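Local coordinates for protein branched-chain amino acid aminotransferase (Thermoproteus uzoniensis, PDB 5CE8) that probably transfers the amino group of leucine, isoleucine or valine to 2-oxoglutarate, using pyridoxal 5'-phosphate as cofactor, at residues E44-Y49 with F58-H63. Numbering follows the deposited sequence.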
loop_
_atom_site.group_PDB
_atom_site.type_symbol
_atom_site.label_atom_id
_atom_site.label_comp_id
_atom_site.label_asym_id
_atom_site.label_seq_id
_atom_site.Cartn_x
_atom_site.Cartn_y
_atom_site.Cartn_z
ATOM N N GLU A 44 14.852 -0.454 -27.701
ATOM C CA GLU A 44 13.647 -0.550 -28.535
ATOM C C GLU A 44 13.520 -1.895 -29.221
ATOM O O GLU A 44 14.448 -2.722 -29.255
ATOM C CB GLU A 44 13.645 0.513 -29.619
ATOM C CG GLU A 44 13.042 1.841 -29.199
ATOM C CD GLU A 44 11.589 1.729 -28.763
ATOM O OE1 GLU A 44 11.200 2.488 -27.866
ATOM O OE2 GLU A 44 10.916 0.840 -29.303
ATOM N N GLY A 45 12.367 -2.109 -29.837
ATOM C CA GLY A 45 12.118 -3.341 -30.589
ATOM C C GLY A 45 11.356 -2.866 -31.795
ATOM O O GLY A 45 10.417 -2.082 -31.641
ATOM N N ILE A 46 11.876 -3.185 -32.975
ATOM C CA ILE A 46 11.248 -2.721 -34.206
ATOM C C ILE A 46 11.235 -3.872 -35.152
ATOM O O ILE A 46 12.249 -4.552 -35.286
ATOM C CB ILE A 46 11.973 -1.580 -34.864
ATOM C CG1 ILE A 46 12.214 -0.440 -33.846
ATOM C CG2 ILE A 46 11.194 -1.124 -36.112
ATOM C CD1 ILE A 46 13.152 0.719 -34.322
ATOM N N ARG A 47 10.107 -4.072 -35.824
ATOM C CA ARG A 47 10.076 -5.082 -36.888
ATOM C C ARG A 47 10.092 -4.539 -38.293
ATOM O O ARG A 47 9.635 -3.441 -38.559
ATOM C CB ARG A 47 8.868 -6.008 -36.722
ATOM C CG ARG A 47 9.093 -7.096 -35.703
ATOM C CD ARG A 47 7.828 -7.862 -35.407
ATOM N NE ARG A 47 7.890 -8.975 -36.263
ATOM C CZ ARG A 47 7.787 -10.240 -35.934
ATOM N NH1 ARG A 47 7.424 -10.659 -34.717
ATOM N NH2 ARG A 47 7.989 -11.096 -36.936
ATOM N N ALA A 48 10.599 -5.380 -39.203
ATOM C CA ALA A 48 10.526 -5.109 -40.605
ATOM C C ALA A 48 9.924 -6.301 -41.154
ATOM O O ALA A 48 10.275 -7.401 -40.762
ATOM C CB ALA A 48 11.901 -4.925 -41.192
ATOM N N TYR A 49 9.032 -6.093 -42.110
ATOM C CA TYR A 49 8.367 -7.189 -42.751
ATOM C C TYR A 49 8.524 -7.172 -44.322
ATOM O O TYR A 49 8.356 -6.157 -44.988
ATOM C CB TYR A 49 6.906 -7.089 -42.474
ATOM C CG TYR A 49 6.445 -7.279 -41.054
ATOM C CD1 TYR A 49 6.025 -8.532 -40.622
ATOM C CD2 TYR A 49 6.291 -6.210 -40.201
ATOM C CE1 TYR A 49 5.510 -8.740 -39.355
ATOM C CE2 TYR A 49 5.743 -6.407 -38.915
ATOM C CZ TYR A 49 5.368 -7.660 -38.509
ATOM O OH TYR A 49 4.813 -7.869 -37.272
ATOM N N PHE A 58 8.314 -1.076 -39.621
ATOM C CA PHE A 58 6.996 -0.670 -39.147
ATOM C C PHE A 58 7.193 0.302 -38.066
ATOM O O PHE A 58 7.873 -0.035 -37.048
ATOM C CB PHE A 58 6.182 -1.797 -38.624
ATOM C CG PHE A 58 4.782 -1.371 -38.265
ATOM C CD1 PHE A 58 3.871 -0.923 -39.278
ATOM C CD2 PHE A 58 4.369 -1.374 -36.972
ATOM C CE1 PHE A 58 2.621 -0.449 -38.940
ATOM C CE2 PHE A 58 3.096 -1.013 -36.630
ATOM C CZ PHE A 58 2.189 -0.575 -37.613
ATOM N N ARG A 59 6.623 1.489 -38.264
ATOM C CA ARG A 59 6.644 2.686 -37.377
ATOM C C ARG A 59 8.003 3.054 -36.826
ATOM O O ARG A 59 8.212 3.299 -35.590
ATOM C CB ARG A 59 5.556 2.689 -36.314
ATOM C CG ARG A 59 4.195 2.481 -36.914
ATOM C CD ARG A 59 3.072 2.412 -35.839
ATOM N NE ARG A 59 2.937 3.692 -35.180
ATOM C CZ ARG A 59 1.842 4.109 -34.530
ATOM N NH1 ARG A 59 0.759 3.369 -34.379
ATOM N NH2 ARG A 59 1.787 5.321 -34.087
ATOM N N LEU A 60 8.944 3.157 -37.771
ATOM C CA LEU A 60 10.349 3.419 -37.363
ATOM C C LEU A 60 10.575 4.636 -36.550
ATOM O O LEU A 60 11.157 4.589 -35.457
ATOM C CB LEU A 60 11.188 3.506 -38.608
ATOM C CG LEU A 60 12.694 3.697 -38.530
ATOM C CD1 LEU A 60 13.285 2.727 -37.509
ATOM C CD2 LEU A 60 13.286 3.592 -39.947
ATOM N N ARG A 61 10.102 5.755 -37.076
ATOM C CA ARG A 61 10.228 7.033 -36.404
ATOM C C ARG A 61 9.498 7.079 -35.085
ATOM O O ARG A 61 9.957 7.719 -34.161
ATOM C CB ARG A 61 9.750 8.178 -37.321
ATOM C CG ARG A 61 10.022 9.612 -36.838
ATOM C CD ARG A 61 11.522 9.953 -36.822
ATOM N NE ARG A 61 12.114 9.863 -38.168
ATOM C CZ ARG A 61 12.333 10.898 -38.991
ATOM N NH1 ARG A 61 12.056 12.155 -38.615
ATOM N NH2 ARG A 61 12.860 10.675 -40.200
ATOM N N ASP A 62 8.350 6.427 -34.961
ATOM C CA ASP A 62 7.690 6.428 -33.672
ATOM C C ASP A 62 8.609 5.679 -32.633
ATOM O O ASP A 62 8.653 6.065 -31.482
ATOM C CB ASP A 62 6.330 5.763 -33.758
ATOM C CG ASP A 62 5.291 6.596 -34.521
ATOM O OD1 ASP A 62 5.215 7.810 -34.405
ATOM O OD2 ASP A 62 4.465 6.018 -35.169
ATOM N N HIS A 63 9.284 4.580 -33.046
ATOM C CA HIS A 63 10.150 3.825 -32.166
ATOM C C HIS A 63 11.369 4.600 -31.769
ATOM O O HIS A 63 11.789 4.535 -30.620
ATOM C CB HIS A 63 10.520 2.465 -32.764
ATOM C CG HIS A 63 9.437 1.447 -32.585
ATOM N ND1 HIS A 63 9.323 0.708 -31.423
ATOM C CD2 HIS A 63 8.393 1.074 -33.381
ATOM C CE1 HIS A 63 8.295 -0.126 -31.535
ATOM N NE2 HIS A 63 7.693 0.100 -32.690
HETATM O O HOH W 1 7.980 -2.271 -35.527
#
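His63, in the first turn of helix 60-74, is tied to Glu44, at the break in strand 41-50, which forms a β-hairpin with strand 55-58 in the antiparallel sheet of this class-IV aminotransferase. Followed outward, His63 CB packs 3.5 Å from Ile46 CD1. His63 CG lies 3.6 Å from Ile46 CG1, which sits oblique to the ring. His63 ND1 donates to Glu44 OE2 (2.7 Å) in an almost straight bond, 177°, that leaves in the ring plane but meets the carboxylate 45° above its own plane. Farther out, His63 CD2 stays 4.1 Å from Ile46 CG1, and the His63 side chain also touches Thr260 and the pyridoxal phosphate. A bend at chi2 (-60°) turns the Glu44 carboxylate towards His63; its OE1 forms a salt bridge with Arg66, so this one acid links two cofactor-binding residues and would be expected to fix the imidazole's rotation. Ile46 CD1 also meets Leu60 CD1 at 3.8 Å. Where the strands pair, Phe58 N donates to Arg47 O (2.9 Å), and a water bridges the other half of the pair, donating to Phe58 O and accepting from Arg47 N, 2.8 Å from the water oxygen.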